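Local coordinates for protein tripeptidase (Staphylococcus aureus subsp. aureus, PDB 3RZA) that probably hydrolyses short peptides, as a metal-dependent tripeptidase of the M20/M25/M40 peptidase family with zinc and calcium bound, at residues A[234-239]-A[282-287]. Numbering follows the deposited sequence.
Sequences RMKLGQ and VKHMTD
R234 holds its backbone O at the edge of the H284 ring, near its plane, while its side chain runs along helix 275-295 past V288 and T292 to a salt bridge with E295. M235, a selenomethionine, is buried. Its chi1 of -156° swings CG away from the backbone N, the bend at chi3 turns CE back to the helix, and the side chain crosses that of M285, also a selenomethionine, at about a right angle. Its SE sits 3.8 Å from CG of M285, and its CE comes to 3.5 Å from the M285 backbone O; V288 and F289 extend this apolar patch along the same helix.

At K236 the contact turns polar. Its backbone N donates to NE2 of H284 over 3.1 Å, an almost straight bond (175°) with the donor only 6° out of the ring plane. The K236 side chain crosses the imidazole at about a right angle, CG lying 3.7 Å from NE2 of H284, and bends at chi3 and chi4 to bring NZ over one ring face. K236 O accepts a hydrogen bond from NE2 of Q281, so both backbone polar groups of K236 are held by this helix. L237 ends the contact: its CD2 reaches CE of M285 at 4.2 Å, and the residue also packs on A246 and I248 of strand 244-253 and on N226 of the second subunit.

The loop is thus joined to a helix packed on strands 194-209 and 299-312, consistent with the lid or dimerisation domain of M20 peptidases, away from the metals. An acceptor at NE2 implies neutral H284 with its proton on ND1; the nearby lysine ammonium would probably disfavour a charged ring.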
loop_
_atom_site.group_PDB
_atom_site.type_symbol
_atom_site.label_atom_id
_atom_site.label_comp_id
_atom_site.label_asym_id
_atom_site.label_seq_id
_atom_site.Cartn_x
_atom_site.Cartn_y
_atom_site.Cartn_z
ATOM N N ARG A 234 -10.987 -6.645 -16.479
ATOM C CA ARG A 234 -12.295 -7.092 -16.997
ATOM C C ARG A 234 -13.422 -6.048 -16.871
ATOM O O ARG A 234 -14.454 -6.217 -17.473
ATOM C CB ARG A 234 -12.747 -8.369 -16.280
ATOM C CG ARG A 234 -11.815 -9.535 -16.436
ATOM C CD ARG A 234 -12.311 -10.711 -15.634
ATOM N NE ARG A 234 -11.385 -11.845 -15.696
ATOM C CZ ARG A 234 -11.689 -13.122 -15.414
ATOM N NH1 ARG A 234 -12.901 -13.475 -14.981
ATOM N NH2 ARG A 234 -10.751 -14.061 -15.541
HETATM N N MSE A 235 -13.194 -4.974 -16.103
HETATM C CA MSE A 235 -14.234 -4.119 -15.537
HETATM C C MSE A 235 -14.405 -2.928 -16.437
HETATM O O MSE A 235 -13.434 -2.474 -17.016
HETATM C CB MSE A 235 -13.754 -3.646 -14.140
HETATM C CG MSE A 235 -14.812 -3.261 -13.210
HETATM SE SE MSE A 235 -14.135 -3.147 -11.418
HETATM C CE MSE A 235 -14.185 -5.072 -10.944
ATOM N N LYS A 236 -15.629 -2.425 -16.561
ATOM C CA LYS A 236 -15.901 -1.111 -17.162
ATOM C C LYS A 236 -15.544 -0.058 -16.115
ATOM O O LYS A 236 -16.014 -0.120 -14.964
ATOM C CB LYS A 236 -17.370 -0.970 -17.558
ATOM C CG LYS A 236 -17.877 -2.003 -18.602
ATOM C CD LYS A 236 -19.266 -1.591 -19.210
ATOM C CE LYS A 236 -20.363 -2.737 -19.266
ATOM N NZ LYS A 236 -21.506 -2.526 -18.248
ATOM N N LEU A 237 -14.662 0.857 -16.484
ATOM C CA LEU A 237 -14.107 1.850 -15.562
ATOM C C LEU A 237 -13.852 3.125 -16.336
ATOM O O LEU A 237 -13.887 3.120 -17.561
ATOM C CB LEU A 237 -12.785 1.340 -14.977
ATOM C CG LEU A 237 -12.827 0.234 -13.941
ATOM C CD1 LEU A 237 -11.419 -0.270 -13.636
ATOM C CD2 LEU A 237 -13.493 0.695 -12.673
ATOM N N GLY A 238 -13.574 4.212 -15.615
ATOM C CA GLY A 238 -13.340 5.518 -16.223
ATOM C C GLY A 238 -14.679 6.091 -16.644
ATOM O O GLY A 238 -15.633 6.040 -15.875
ATOM N N GLN A 239 -14.758 6.614 -17.867
ATOM C CA GLN A 239 -16.023 7.164 -18.384
ATOM C C GLN A 239 -16.824 5.995 -18.913
ATOM O O GLN A 239 -16.707 5.636 -20.079
ATOM C CB GLN A 239 -15.767 8.230 -19.456
ATOM C CG GLN A 239 -17.009 9.098 -19.817
ATOM C CD GLN A 239 -17.423 10.066 -18.693
ATOM O OE1 GLN A 239 -16.579 10.748 -18.092
ATOM N NE2 GLN A 239 -18.721 10.124 -18.411
ATOM N N VAL A 282 -22.378 -0.714 -10.178
ATOM C CA VAL A 282 -21.905 -1.277 -8.900
ATOM C C VAL A 282 -22.147 -2.802 -8.820
ATOM O O VAL A 282 -21.300 -3.546 -8.306
ATOM C CB VAL A 282 -22.525 -0.525 -7.693
ATOM C CG1 VAL A 282 -22.251 -1.263 -6.385
ATOM C CG2 VAL A 282 -21.964 0.901 -7.646
ATOM N N LYS A 283 -23.263 -3.269 -9.378
ATOM C CA LYS A 283 -23.493 -4.711 -9.504
ATOM C C LYS A 283 -22.441 -5.332 -10.419
ATOM O O LYS A 283 -21.883 -6.392 -10.098
ATOM C CB LYS A 283 -24.900 -5.018 -10.042
ATOM C CG LYS A 283 -25.299 -6.522 -9.966
ATOM C CD LYS A 283 -26.485 -6.844 -10.901
ATOM C CE LYS A 283 -26.998 -8.301 -10.783
ATOM N NZ LYS A 283 -26.044 -9.257 -10.200
ATOM N N HIS A 284 -22.201 -4.688 -11.563
ATOM C CA HIS A 284 -21.159 -5.127 -12.510
ATOM C C HIS A 284 -19.771 -5.290 -11.859
ATOM O O HIS A 284 -19.126 -6.328 -12.050
ATOM C CB HIS A 284 -21.087 -4.167 -13.709
ATOM C CG HIS A 284 -19.879 -4.351 -14.559
ATOM N ND1 HIS A 284 -19.686 -5.470 -15.329
ATOM C CD2 HIS A 284 -18.806 -3.551 -14.777
ATOM C CE1 HIS A 284 -18.543 -5.363 -15.986
ATOM N NE2 HIS A 284 -17.989 -4.208 -15.670
HETATM N N MSE A 285 -19.358 -4.286 -11.073
HETATM C CA MSE A 285 -18.046 -4.287 -10.383
HETATM C C MSE A 285 -17.996 -5.399 -9.311
HETATM O O MSE A 285 -17.067 -6.191 -9.272
HETATM C CB MSE A 285 -17.778 -2.931 -9.729
HETATM C CG MSE A 285 -17.597 -1.780 -10.711
HETATM SE SE MSE A 285 -17.722 -0.019 -9.872
HETATM C CE MSE A 285 -15.912 0.059 -9.261
ATOM N N THR A 286 -19.029 -5.459 -8.482
ATOM C CA THR A 286 -19.228 -6.555 -7.513
ATOM C C THR A 286 -19.140 -7.938 -8.166
ATOM O O THR A 286 -18.300 -8.773 -7.767
ATOM C CB THR A 286 -20.599 -6.403 -6.828
ATOM O OG1 THR A 286 -20.663 -5.116 -6.211
ATOM C CG2 THR A 286 -20.863 -7.535 -5.793
ATOM N N ASP A 287 -19.944 -8.158 -9.194
ATOM C CA ASP A 287 -19.948 -9.460 -9.902
ATOM C C ASP A 287 -18.602 -9.830 -10.514
ATOM O O ASP A 287 -18.192 -10.991 -10.413
ATOM C CB ASP A 287 -21.031 -9.516 -10.995
ATOM C CG ASP A 287 -22.462 -9.557 -10.427
ATOM O OD1 ASP A 287 -22.652 -9.868 -9.235
ATOM O OD2 ASP A 287 -23.406 -9.281 -11.189
#